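Local coordinates for sefir domain protein (Bacillus cereus F65185, PDB 5Y8E), which is a prokaryotic SEFIR domain that probably acts in signalling through SEFIR-SEFIR association, at residues A[25-28]-A[33-36]; A[38-43]-A[48-53]; A[65-70]-A[106-111]; A[112-115]-A[120-123]; A[124-129]-A[133-138]. All coordinates share one frame; numbering follows the deposited sequence.

How the interactions relate
Followed from the N terminus, the five contacts come in series, and none nests in or crosses another. Interaction 1 closes the turn between helix 13-29 and strand 33-35. Interaction 2 closes the next loop, against helix 47-57, and touches interaction 1 through Trp-39 and Phe-50. Interaction 3 has the longest reach and ties the start of helix 67-75 to the hairpin at residues 106-111. Interaction 4 folds the following loop on itself, packs against interaction 3 through Phe-113 and Leu-114, and touches interaction 5 where Tyr-112 meets Gly-125. Interaction 5 joins strand 124-125 to helix 131-143. Tyr-135 and Leu-138 then bring this last helix back onto helix 13-29 of interaction 1.

Interaction 1: A[25-28]-A[33-36]; sequences KLMK and EVIL
Glu-33 meets Met-27 with its side chain, while its backbone hydrogen-bonds to Pro-2 and Val-4, as that of Ile-35 does to Val-4. The approach to Met-27 is made by the carboxylate. Its OE1 stands 3.3 Å from Met-27 CE, a van der Waals contact and not a hydrogen bond. Glu-33 starts away from the helix, but a bend at chi2 (-69°) folds the carboxylate back to the methionine. Met-27 is bent as well, at chi3 (62°), and this turns its methyl toward Glu-33.

The rest of the contact is apolar. Val-34 points at the helix and leads with one methyl branch, CG2. That methyl lies 3.7 Å from Met-27 CG and 3.9 Å from Leu-26 CB. It therefore sits against two successive residues of the helix. The Leu-26 and Val-34 side chains lie crosswise. The sulfur of Met-27 passes near the strand backbone, with SD 3.7 Å from Val-34 N. This amide is buried by the contact and has no hydrogen-bond partner in the model.

Other residues extend the packing. Ala-23 also touches Val-34, one turn earlier in the helix, and Trp-39 lies on Met-27. On the other side of the strand, Ile-35 points away and meets Phe-50, Ser-54 and Ile-57 of helix 47-57. Backbone bonds with Val-4 place residues 33-35 parallel to strand 3-7. The contact thus closes the second half of a beta-alpha-beta unit, made of strand 3-7, helix 13-29 and strand 33-35.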
# COMPACT_ATOMS: atom_id res chain seq x y z
N LYS A 25 6.06 -4.64 -12.64
CA LYS A 25 5.73 -6.05 -12.68
C LYS A 25 4.22 -6.27 -12.68
O LYS A 25 3.68 -7.03 -13.41
CB LYS A 25 6.39 -6.77 -11.52
CG LYS A 25 6.21 -8.28 -11.56
CD LYS A 25 7.02 -8.98 -10.52
CE LYS A 25 6.89 -10.47 -10.54
NZ LYS A 25 7.54 -11.15 -9.40
N LEU A 26 3.56 -5.52 -11.79
CA LEU A 26 2.12 -5.59 -11.68
C LEU A 26 1.42 -5.25 -13.00
O LEU A 26 0.48 -5.87 -13.34
CB LEU A 26 1.59 -4.67 -10.58
CG LEU A 26 1.82 -5.10 -9.15
CD1 LEU A 26 1.58 -3.97 -8.15
CD2 LEU A 26 1.07 -6.31 -8.80
N MET A 27 1.92 -4.25 -13.68
CA MET A 27 1.30 -3.86 -14.94
C MET A 27 1.64 -4.88 -16.04
O MET A 27 0.84 -5.20 -16.85
CB MET A 27 1.70 -2.44 -15.35
CG MET A 27 1.09 -1.37 -14.45
SD MET A 27 0.97 0.28 -15.24
CE MET A 27 -0.08 -0.12 -16.55
N LYS A 28 2.85 -5.39 -16.01
CA LYS A 28 3.30 -6.31 -17.06
C LYS A 28 2.68 -7.69 -16.93
O LYS A 28 2.31 -8.28 -17.91
CB LYS A 28 4.84 -6.41 -17.10
CG LYS A 28 5.35 -7.49 -18.00
CD LYS A 28 6.72 -7.22 -18.59
CE LYS A 28 7.33 -8.50 -19.25
NZ LYS A 28 8.81 -8.45 -19.30
N GLU A 33 -3.81 -1.65 -13.60
CA GLU A 33 -3.31 -0.30 -13.79
C GLU A 33 -2.73 0.16 -12.47
O GLU A 33 -3.38 0.04 -11.43
CB GLU A 33 -4.44 0.64 -14.21
CG GLU A 33 -5.05 0.29 -15.56
CD GLU A 33 -4.10 0.56 -16.71
OE1 GLU A 33 -3.10 1.27 -16.51
OE2 GLU A 33 -4.36 0.06 -17.82
N VAL A 34 -1.51 0.69 -12.49
CA VAL A 34 -0.87 1.14 -11.25
C VAL A 34 -0.76 2.65 -11.23
O VAL A 34 -0.32 3.28 -12.20
CB VAL A 34 0.52 0.48 -11.02
CG1 VAL A 34 1.22 1.09 -9.81
CG2 VAL A 34 0.37 -1.02 -10.83
N ILE A 35 -1.21 3.23 -10.11
CA ILE A 35 -1.03 4.65 -9.84
C ILE A 35 0.22 4.84 -8.99
O ILE A 35 0.25 4.47 -7.81
CB ILE A 35 -2.26 5.24 -9.09
CG1 ILE A 35 -3.54 4.96 -9.88
CG2 ILE A 35 -2.07 6.73 -8.87
CD1 ILE A 35 -4.84 5.27 -9.11
N LEU A 36 1.25 5.43 -9.59
CA LEU A 36 2.55 5.59 -8.94
C LEU A 36 3.01 7.04 -9.02
O LEU A 36 2.99 7.64 -10.11
CB LEU A 36 3.60 4.67 -9.59
CG LEU A 36 4.98 4.64 -8.93
CD1 LEU A 36 4.90 4.08 -7.51
CD2 LEU A 36 5.96 3.84 -9.79

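Interaction 2: A[38-43]-A[48-53]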
# COMPACT_ATOMS: atom_id res chain seq x y z
N ARG A 38 5.86 8.57 -9.13
CA ARG A 38 6.93 8.95 -10.04
C ARG A 38 6.52 9.00 -11.50
O ARG A 38 7.06 9.78 -12.29
CB ARG A 38 8.15 8.08 -9.81
CG ARG A 38 8.66 8.23 -8.39
CD ARG A 38 9.74 7.24 -8.10
NE ARG A 38 10.93 7.48 -8.90
CZ ARG A 38 11.93 6.61 -9.00
NH1 ARG A 38 11.85 5.46 -8.35
NH2 ARG A 38 12.99 6.89 -9.74
N TRP A 39 5.52 8.19 -11.86
CA TRP A 39 4.98 8.19 -13.21
C TRP A 39 4.13 9.43 -13.45
O TRP A 39 3.87 9.81 -14.59
CB TRP A 39 4.17 6.93 -13.48
CG TRP A 39 5.03 5.69 -13.63
CD1 TRP A 39 6.37 5.65 -13.90
CD2 TRP A 39 4.60 4.33 -13.50
NE1 TRP A 39 6.80 4.34 -13.95
CE2 TRP A 39 5.74 3.51 -13.71
CE3 TRP A 39 3.37 3.72 -13.24
CZ2 TRP A 39 5.67 2.12 -13.66
CZ3 TRP A 39 3.31 2.34 -13.19
CH2 TRP A 39 4.45 1.55 -13.39
N HIS A 40 3.70 10.06 -12.36
CA HIS A 40 2.92 11.29 -12.40
C HIS A 40 3.76 12.52 -12.10
O HIS A 40 3.25 13.65 -12.14
CB HIS A 40 1.74 11.20 -11.42
CG HIS A 40 0.65 10.28 -11.87
ND1 HIS A 40 -0.48 10.72 -12.52
CD2 HIS A 40 0.53 8.93 -11.77
CE1 HIS A 40 -1.26 9.69 -12.81
NE2 HIS A 40 -0.67 8.59 -12.36
N GLY A 41 5.04 12.32 -11.80
CA GLY A 41 5.94 13.43 -11.52
C GLY A 41 5.49 14.31 -10.37
O GLY A 41 5.61 15.54 -10.43
N VAL A 42 4.96 13.68 -9.33
CA VAL A 42 4.39 14.40 -8.20
C VAL A 42 5.43 15.28 -7.49
O VAL A 42 6.50 14.81 -7.11
CB VAL A 42 3.72 13.43 -7.21
CG1 VAL A 42 3.08 14.19 -6.05
CG2 VAL A 42 2.67 12.59 -7.94
N VAL A 43 5.10 16.56 -7.36
CA VAL A 43 5.94 17.52 -6.65
C VAL A 43 5.84 17.21 -5.16
O VAL A 43 4.77 16.85 -4.67
CB VAL A 43 5.46 18.96 -6.92
CG1 VAL A 43 6.26 19.97 -6.09
CG2 VAL A 43 5.58 19.29 -8.40
N PHE A 48 0.71 14.79 -0.27
CA PHE A 48 -0.47 14.48 0.53
C PHE A 48 -1.71 14.48 -0.35
O PHE A 48 -2.47 13.58 -0.34
CB PHE A 48 -0.64 15.46 1.69
CG PHE A 48 -1.80 15.17 2.58
CD1 PHE A 48 -1.68 14.35 3.65
CD2 PHE A 48 -3.00 15.72 2.34
CE1 PHE A 48 -2.71 14.06 4.45
CE2 PHE A 48 -4.07 15.47 3.20
CZ PHE A 48 -3.89 14.62 4.23
N GLU A 49 -1.86 15.53 -1.13
CA GLU A 49 -3.00 15.64 -2.01
C GLU A 49 -3.02 14.45 -3.00
O GLU A 49 -4.03 13.90 -3.26
CB GLU A 49 -3.02 16.95 -2.77
CG GLU A 49 -4.15 17.10 -3.67
CD GLU A 49 -4.21 18.48 -4.37
OE1 GLU A 49 -3.50 19.37 -3.94
OE2 GLU A 49 -4.94 18.63 -5.35
N PHE A 50 -1.86 14.08 -3.49
CA PHE A 50 -1.81 12.94 -4.43
C PHE A 50 -2.23 11.65 -3.74
O PHE A 50 -2.97 10.87 -4.26
CB PHE A 50 -0.43 12.81 -5.02
CG PHE A 50 -0.31 11.72 -6.01
CD1 PHE A 50 -0.82 11.84 -7.27
CD2 PHE A 50 0.37 10.56 -5.69
CE1 PHE A 50 -0.67 10.81 -8.17
CE2 PHE A 50 0.52 9.56 -6.60
CZ PHE A 50 -0.01 9.65 -7.80
N MET A 51 -1.76 11.49 -2.52
CA MET A 51 -2.11 10.34 -1.72
C MET A 51 -3.63 10.27 -1.49
O MET A 51 -4.26 9.30 -1.77
CB MET A 51 -1.36 10.35 -0.39
CG MET A 51 -1.73 9.23 0.60
SD MET A 51 -0.94 9.30 2.26
CE MET A 51 -1.09 11.06 2.71
N GLU A 52 -4.17 11.33 -0.94
CA GLU A 52 -5.61 11.37 -0.68
C GLU A 52 -6.46 11.08 -1.93
O GLU A 52 -7.34 10.28 -1.91
CB GLU A 52 -6.02 12.70 -0.02
CG GLU A 52 -7.22 12.60 0.79
CD GLU A 52 -7.35 13.74 1.82
OE1 GLU A 52 -6.95 14.83 1.51
OE2 GLU A 52 -7.82 13.50 2.93
N ASN A 53 -6.15 11.75 -3.00
CA ASN A 53 -6.87 11.54 -4.24
C ASN A 53 -6.71 10.12 -4.81
O ASN A 53 -7.62 9.55 -5.31
CB ASN A 53 -6.46 12.49 -5.32
CG ASN A 53 -7.31 12.33 -6.54
OD1 ASN A 53 -8.47 12.73 -6.50
ND2 ASN A 53 -6.81 11.72 -7.60
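Phe-50 reaches from its helix to Val-42 and His-40 in the preceding loop. At the root of the side chain, CB lies 3.9 Å from Val-42 CG1. The ring begins at CG, which stands anti to the backbone N (chi1 -178°), and this torsion carries the ring off the helix to the loop. Val-42 CG2 sits over the centre of one ring face, 3.5 Å from the centroid and only 8° off the normal. This is a CH-pi contact, and it brings all six ring carbons within about 4 Å of the same methyl. The closest is CD1, at 3.6 Å from Val-42 CG2.

Farther out, the ring reaches the histidine. Phe-50 CE1 lies 4.0 Å from His-40 CG, over one face of the imidazole and displaced toward its rim. The tip, CZ, is 4.1 Å from His-40 CD2. The two ring planes meet at 51°, an oblique pairing. The contact is made by van der Waals, CH-pi and oblique aromatic packing.

Val-42 thus sits over the phenyl ring, while His-40 meets its far end.

Phe-50 also touches Asp-37, at the start of the loop. The contact lies at the surface, where the loop leaving strand 33-35 folds over helix 47-57. Trp-39 of the same loop packs instead on helix 13-29.

Interaction 3: A[65-70]-A[106-111]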
# COMPACT_ATOMS: atom_id res chain seq x y z
N CYS A 65 4.81 -1.47 3.78
CA CYS A 65 5.17 -1.30 5.17
C CYS A 65 6.58 -1.78 5.46
O CYS A 65 6.77 -2.89 5.97
CB CYS A 65 4.17 -2.02 6.05
SG CYS A 65 2.52 -1.28 6.03
N ASP A 66 7.57 -0.97 5.12
CA ASP A 66 8.90 -1.19 5.67
C ASP A 66 8.97 -0.49 7.03
O ASP A 66 8.01 0.16 7.46
CB ASP A 66 10.01 -0.74 4.71
CG ASP A 66 9.96 0.74 4.36
OD1 ASP A 66 8.93 1.42 4.61
OD2 ASP A 66 10.96 1.24 3.80
N LYS A 67 10.10 -0.64 7.72
CA LYS A 67 10.23 -0.07 9.06
C LYS A 67 10.02 1.44 9.04
O LYS A 67 9.35 2.00 9.91
CB LYS A 67 11.60 -0.41 9.65
CG LYS A 67 11.89 0.26 10.98
CD LYS A 67 13.13 -0.32 11.64
CE LYS A 67 12.76 -1.32 12.73
NZ LYS A 67 13.93 -2.08 13.26
N ASP A 68 10.59 2.09 8.03
CA ASP A 68 10.51 3.54 7.90
C ASP A 68 9.08 4.03 7.79
O ASP A 68 8.69 4.98 8.47
CB ASP A 68 11.32 4.00 6.68
CG ASP A 68 11.32 5.50 6.52
OD1 ASP A 68 11.92 6.19 7.38
OD2 ASP A 68 10.74 6.00 5.53
N TYR A 69 8.29 3.40 6.93
CA TYR A 69 6.91 3.82 6.71
C TYR A 69 6.15 3.72 8.02
O TYR A 69 5.43 4.64 8.40
CB TYR A 69 6.26 2.92 5.66
CG TYR A 69 4.90 3.38 5.19
CD1 TYR A 69 3.75 3.08 5.92
CD2 TYR A 69 4.76 4.10 4.01
CE1 TYR A 69 2.50 3.50 5.49
CE2 TYR A 69 3.51 4.52 3.56
CZ TYR A 69 2.39 4.21 4.31
OH TYR A 69 1.15 4.62 3.89
N CYS A 70 6.32 2.61 8.71
CA CYS A 70 5.60 2.31 9.94
C CYS A 70 5.95 3.29 11.06
O CYS A 70 5.08 3.78 11.78
CB CYS A 70 5.92 0.87 10.38
SG CYS A 70 5.01 0.26 11.83
N GLY A 106 9.65 -7.36 6.17
CA GLY A 106 10.36 -7.68 7.39
C GLY A 106 9.47 -7.57 8.61
O GLY A 106 8.26 -7.35 8.50
N GLU A 107 10.07 -7.72 9.79
CA GLU A 107 9.31 -7.75 11.03
C GLU A 107 10.19 -7.34 12.20
O GLU A 107 11.41 -7.27 12.09
CB GLU A 107 8.76 -9.16 11.26
CG GLU A 107 9.84 -10.21 11.42
CD GLU A 107 9.29 -11.57 11.78
OE1 GLU A 107 9.37 -11.94 12.97
OE2 GLU A 107 8.78 -12.26 10.87
N GLU A 108 9.54 -7.08 13.33
CA GLU A 108 10.25 -6.67 14.54
C GLU A 108 9.50 -7.20 15.75
O GLU A 108 8.27 -7.12 15.81
CB GLU A 108 10.32 -5.14 14.58
CG GLU A 108 11.21 -4.58 15.67
CD GLU A 108 11.45 -3.09 15.50
OE1 GLU A 108 10.46 -2.34 15.35
OE2 GLU A 108 12.63 -2.68 15.51
N ASN A 109 10.23 -7.77 16.70
CA ASN A 109 9.63 -8.32 17.91
C ASN A 109 8.54 -9.35 17.57
O ASN A 109 7.51 -9.42 18.24
CB ASN A 109 9.05 -7.20 18.78
CG ASN A 109 10.04 -6.06 19.00
OD1 ASN A 109 11.24 -6.29 19.12
ND2 ASN A 109 9.53 -4.84 19.04
N GLY A 110 8.78 -10.10 16.51
CA GLY A 110 7.86 -11.15 16.09
C GLY A 110 6.58 -10.67 15.44
O GLY A 110 5.64 -11.45 15.28
N GLU A 111 6.54 -9.39 15.06
CA GLU A 111 5.34 -8.85 14.42
C GLU A 111 5.64 -8.08 13.15
O GLU A 111 6.71 -7.48 13.01
CB GLU A 111 4.58 -7.93 15.37
CG GLU A 111 4.12 -8.62 16.64
CD GLU A 111 4.37 -7.78 17.86
OE1 GLU A 111 3.98 -6.59 17.85
OE2 GLU A 111 4.98 -8.29 18.83
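The carboxylate of Glu-108 is approached over its plane by the end of Lys-67. The ammonium NZ lies 2.7 Å from Glu-108 OE2, in a salt bridge that is also a hydrogen bond. It stands 56° out of the carboxylate plane. The methylene next to it follows the same path, with Lys-67 CE 3.1 Å from Glu-108 OE2. The other oxygen is farther off, with Glu-108 OE1 4.1 Å from Lys-67 NZ. The ammonium therefore favours one oxygen over the other.

Glu-108 is extended, with CG anti to the backbone N (chi1 -170°), while Lys-67 turns at chi3 (-101°) to reach it. The lysine chain runs across the glutamate. Phe-113 touches both and lies beside the pair. The bridge is at the surface, so solvent probably weakens its pull.

A second carboxylate fixes the helix end that carries the lysine. Asp-66 OD1 accepts from Tyr-69 N at 3.1 Å, again from above the plane. Asp-66 is the N-cap of helix 67-75, and its OD2 is held by Ser-11. On the other side, Glu-108 and Glu-111 exchange backbone hydrogen bonds around a type I' turn through Asn-109 and Gly-110.

The salt bridge joins two elements: the N-capped helix that follows strand 60-65 of the parallel part of the sheet, and the type I' hairpin formed by strand 100-108 with strand 111-112.

Interaction 4: A[112-115]-A[120-123]; sequences YFLP and SRFA
Arg-121 and Pro-115 make the direct hydrogen bond of this contact. Arg-121 NH2 donates to Pro-115 O at 2.7 Å, with an N-H...O angle of 156°. The oxygen lies at the edge of the guanidinium, near its plane. The same NH2 also bonds Phe-118 O, so two carbonyls grip one nitrogen. Bends at chi2 (-63°) and chi3 (104°) curl the arginine back over the loop and bring its head to these oxygens. Water 1 adds a looser link. It donates to Tyr-112 O at 2.8 Å and makes a weak bond with Arg-121 NH1.

The guanidinium also has an apolar neighbour. Leu-114 CD2 lies over one of its faces, toward the rim, and Leu-114 CB is 3.6 Å from Arg-121 NH1. The two side chains run antiparallel alongside each other. Leu-114 has a second conformer, so its methyl contacts are less certain.

Hydrocarbon groups meet at Ala-123. Its methyl faces both Leu-114 and Tyr-112, with CB 3.9 Å from Leu-114 CD1 and 4.0 Å from Tyr-112 CD2. Leu-114 also touches Pro-102 of strand 100-108.

A further contact is with the opposing backbone, where Leu-114 CD2 comes 3.5 Å from the carbonyl carbon, C, of Arg-121.

Together these contacts close an irregular loop on itself. It is the connection between two strands that both pair with strand 100-108: strand 111-112, antiparallel to it, and strand 124-125, parallel to it.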
# COMPACT_ATOMS: atom_id res chain seq x y z
N TYR A 112 4.68 -8.08 12.24
CA TYR A 112 4.77 -7.34 10.99
C TYR A 112 4.87 -5.83 11.21
O TYR A 112 4.28 -5.28 12.15
CB TYR A 112 3.55 -7.63 10.12
CG TYR A 112 3.54 -9.02 9.53
CD1 TYR A 112 4.72 -9.65 9.20
CD2 TYR A 112 2.34 -9.69 9.32
CE1 TYR A 112 4.73 -10.92 8.67
CE2 TYR A 112 2.33 -10.96 8.78
CZ TYR A 112 3.53 -11.56 8.46
OH TYR A 112 3.54 -12.83 7.93
N PHE A 113 5.62 -5.18 10.34
CA PHE A 113 5.60 -3.73 10.27
C PHE A 113 4.22 -3.34 9.76
O PHE A 113 3.89 -3.55 8.60
CB PHE A 113 6.69 -3.22 9.34
CG PHE A 113 8.08 -3.46 9.87
CD1 PHE A 113 8.44 -3.05 11.14
CD2 PHE A 113 9.03 -4.11 9.08
CE1 PHE A 113 9.71 -3.28 11.63
CE2 PHE A 113 10.30 -4.33 9.56
CZ PHE A 113 10.64 -3.92 10.84
N LEU A 114 3.42 -2.84 10.69
CA LEU A 114 2.07 -2.38 10.40
C LEU A 114 1.87 -1.16 11.28
O LEU A 114 2.21 -1.20 12.47
CB LEU A 114 1.06 -3.46 10.76
CG LEU A 114 -0.24 -3.58 9.97
CD1 LEU A 114 0.07 -3.66 8.49
CD2 LEU A 114 -1.00 -4.82 10.40
N PRO A 115 1.33 -0.07 10.72
CA PRO A 115 1.10 1.10 11.57
C PRO A 115 0.12 0.76 12.70
O PRO A 115 -0.74 -0.09 12.49
CB PRO A 115 0.47 2.11 10.60
CG PRO A 115 1.05 1.74 9.27
CD PRO A 115 1.09 0.23 9.29
N SER A 120 -7.42 -3.90 11.35
CA SER A 120 -7.09 -5.31 11.17
C SER A 120 -5.57 -5.46 11.22
O SER A 120 -4.84 -4.59 10.75
CB SER A 120 -7.66 -5.88 9.87
OG SER A 120 -7.21 -5.16 8.74
N ARG A 121 -5.11 -6.55 11.83
CA ARG A 121 -3.68 -6.78 11.99
C ARG A 121 -3.13 -7.61 10.84
O ARG A 121 -2.03 -8.16 10.92
CB ARG A 121 -3.40 -7.49 13.32
CG ARG A 121 -3.33 -6.55 14.52
CD ARG A 121 -2.18 -5.57 14.38
NE ARG A 121 -2.64 -4.23 14.00
CZ ARG A 121 -1.84 -3.19 13.84
NH1 ARG A 121 -0.53 -3.32 14.01
NH2 ARG A 121 -2.34 -2.01 13.50
N PHE A 122 -3.90 -7.68 9.76
CA PHE A 122 -3.49 -8.49 8.62
C PHE A 122 -2.60 -7.70 7.68
O PHE A 122 -2.68 -6.47 7.57
CB PHE A 122 -4.70 -9.08 7.89
CG PHE A 122 -5.13 -8.30 6.69
CD1 PHE A 122 -4.95 -8.81 5.41
CD2 PHE A 122 -5.74 -7.05 6.82
CE1 PHE A 122 -5.36 -8.11 4.29
CE2 PHE A 122 -6.15 -6.34 5.71
CZ PHE A 122 -5.96 -6.87 4.44
N ALA A 123 -1.72 -8.43 7.01
CA ALA A 123 -0.77 -7.86 6.08
C ALA A 123 -0.26 -9.04 5.31
O ALA A 123 -0.29 -10.17 5.81
CB ALA A 123 0.36 -7.20 6.83
O HOH W 1 1.83 -5.83 13.39

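Interaction 5: A[124-129]-A[133-138]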
# COMPACT_ATOMS: atom_id res chain seq x y z
N LEU A 124 0.20 -8.80 4.09
CA LEU A 124 0.95 -9.81 3.37
C LEU A 124 2.39 -9.72 3.85
O LEU A 124 3.07 -8.72 3.60
CB LEU A 124 0.88 -9.57 1.86
CG LEU A 124 1.77 -10.45 0.97
CD1 LEU A 124 1.42 -11.90 1.17
CD2 LEU A 124 1.62 -10.06 -0.49
N GLY A 125 2.83 -10.75 4.57
CA GLY A 125 4.22 -10.81 5.00
C GLY A 125 5.08 -11.21 3.82
O GLY A 125 5.06 -12.37 3.39
N TRP A 126 5.84 -10.26 3.29
CA TRP A 126 6.67 -10.54 2.12
C TRP A 126 7.76 -11.56 2.43
O TRP A 126 8.50 -11.42 3.41
CB TRP A 126 7.28 -9.24 1.58
CG TRP A 126 7.81 -9.36 0.18
CD1 TRP A 126 9.12 -9.46 -0.19
CD2 TRP A 126 7.04 -9.38 -1.02
NE1 TRP A 126 9.21 -9.55 -1.57
CE2 TRP A 126 7.94 -9.50 -2.10
CE3 TRP A 126 5.67 -9.31 -1.30
CZ2 TRP A 126 7.52 -9.55 -3.43
CZ3 TRP A 126 5.25 -9.35 -2.62
CH2 TRP A 126 6.17 -9.48 -3.66
N ASN A 127 7.84 -12.59 1.61
CA ASN A 127 8.85 -13.62 1.80
C ASN A 127 9.95 -13.46 0.76
O ASN A 127 9.78 -13.85 -0.40
CB ASN A 127 8.22 -15.02 1.73
CG ASN A 127 9.20 -16.12 2.10
OD1 ASN A 127 10.39 -15.86 2.29
ND2 ASN A 127 8.71 -17.34 2.21
N TYR A 128 11.07 -12.89 1.18
CA TYR A 128 12.18 -12.66 0.26
C TYR A 128 12.82 -13.96 -0.22
O TYR A 128 13.54 -13.96 -1.22
CB TYR A 128 13.24 -11.76 0.90
CG TYR A 128 12.81 -10.32 1.07
CD1 TYR A 128 12.82 -9.43 0.00
CD2 TYR A 128 12.39 -9.84 2.31
CE1 TYR A 128 12.44 -8.11 0.16
CE2 TYR A 128 12.00 -8.52 2.48
CZ TYR A 128 12.03 -7.66 1.40
OH TYR A 128 11.65 -6.35 1.55
N GLU A 129 12.55 -15.05 0.48
CA GLU A 129 13.08 -16.37 0.11
C GLU A 129 12.13 -17.15 -0.80
O GLU A 129 12.46 -18.24 -1.26
CB GLU A 129 13.40 -17.19 1.36
CG GLU A 129 14.15 -16.41 2.43
CD GLU A 129 15.42 -15.74 1.91
OE1 GLU A 129 16.17 -16.37 1.12
OE2 GLU A 129 15.67 -14.58 2.30
N LYS A 133 5.91 -16.93 -4.55
CA LYS A 133 4.76 -17.22 -3.69
C LYS A 133 4.13 -15.94 -3.14
O LYS A 133 2.91 -15.78 -3.15
CB LYS A 133 5.17 -18.14 -2.54
CG LYS A 133 4.02 -18.55 -1.62
CD LYS A 133 4.45 -19.67 -0.69
CE LYS A 133 3.38 -20.00 0.34
NZ LYS A 133 3.22 -18.90 1.33
N SER A 134 4.98 -15.03 -2.67
CA SER A 134 4.51 -13.74 -2.17
C SER A 134 3.81 -12.93 -3.26
O SER A 134 2.76 -12.35 -3.02
CB SER A 134 5.68 -12.95 -1.58
OG SER A 134 6.20 -13.60 -0.43
N TYR A 135 4.39 -12.92 -4.46
CA TYR A 135 3.81 -12.15 -5.55
C TYR A 135 2.48 -12.75 -6.00
O TYR A 135 1.52 -12.02 -6.30
CB TYR A 135 4.78 -12.05 -6.74
CG TYR A 135 4.23 -11.16 -7.83
CD1 TYR A 135 4.42 -9.79 -7.79
CD2 TYR A 135 3.50 -11.70 -8.88
CE1 TYR A 135 3.90 -8.96 -8.78
CE2 TYR A 135 2.97 -10.88 -9.88
CZ TYR A 135 3.18 -9.52 -9.81
OH TYR A 135 2.66 -8.70 -10.80
N LYS A 136 2.42 -14.07 -6.05
CA LYS A 136 1.20 -14.77 -6.41
C LYS A 136 0.07 -14.40 -5.45
O LYS A 136 -1.07 -14.17 -5.86
CB LYS A 136 1.43 -16.28 -6.40
CG LYS A 136 0.21 -17.12 -6.76
CD LYS A 136 0.58 -18.61 -6.68
CE LYS A 136 -0.60 -19.51 -7.00
NZ LYS A 136 -1.69 -19.39 -6.00
N GLU A 137 0.39 -14.32 -4.16
CA GLU A 137 -0.62 -13.98 -3.17
C GLU A 137 -1.03 -12.52 -3.28
O GLU A 137 -2.21 -12.19 -3.14
CB GLU A 137 -0.15 -14.31 -1.75
CG GLU A 137 -1.14 -13.89 -0.65
CD GLU A 137 -2.45 -14.68 -0.64
OE1 GLU A 137 -2.64 -15.58 -1.48
OE2 GLU A 137 -3.28 -14.40 0.25
N LEU A 138 -0.07 -11.64 -3.56
CA LEU A 138 -0.39 -10.22 -3.77
C LEU A 138 -1.36 -10.06 -4.93
O LEU A 138 -2.34 -9.31 -4.86
CB LEU A 138 0.89 -9.41 -4.04
CG LEU A 138 0.69 -7.96 -4.49
CD1 LEU A 138 -0.04 -7.13 -3.44
CD2 LEU A 138 2.04 -7.33 -4.81
O HOH W 2 5.67 -16.98 2.54
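The contact belongs to the last strand-loop-helix element of the domain, where strand 124-125 turns into helix 131-143. Ser-134 is at its centre. Its OG accepts from Asn-127 N at 2.8 Å, with an N-H...O angle of 154°. The same hydroxyl bonds weakly to Asp-130 O, so it links the loop backbone at two points.

The CB of Ser-134 has a different partner. It lies over one face of the Trp-126 indole, 3.7 Å from the centroid of the six-membered ring and 14° off the normal, in a CH-pi contact. Farther along this ring, Trp-126 CH2 comes 4.2 Å from Tyr-135 CB and lies at the edge of the tyrosine ring. Trp-18 packs on Trp-126 edge-to-face.

Leu-124 continues the contact along the helix. Its CG stands anti to its own N (chi1 172°), which carries both methyls to the helix. CD1 meets Glu-137 CG at 3.7 Å. CD2 lies 3.6 Å from Ser-134 O and 3.7 Å from Leu-138 CB. The carboxylate of Glu-137 turns to a salt bridge with Arg-140.

The loop is shaped by Asn-127, whose OD1 accepts from Glu-129 N at 2.9 Å in an Asx turn. Its ND2 shares water 2 with Lys-133 NZ, weakly on the lysine side.

The chemistry is mixed. Apolar packing of Leu-124 and Trp-126 sets the helix against the sheet. One buried serine, using both its methylene and its hydroxyl, ties the turn to the first part of the helix and satisfies an amide of the loop.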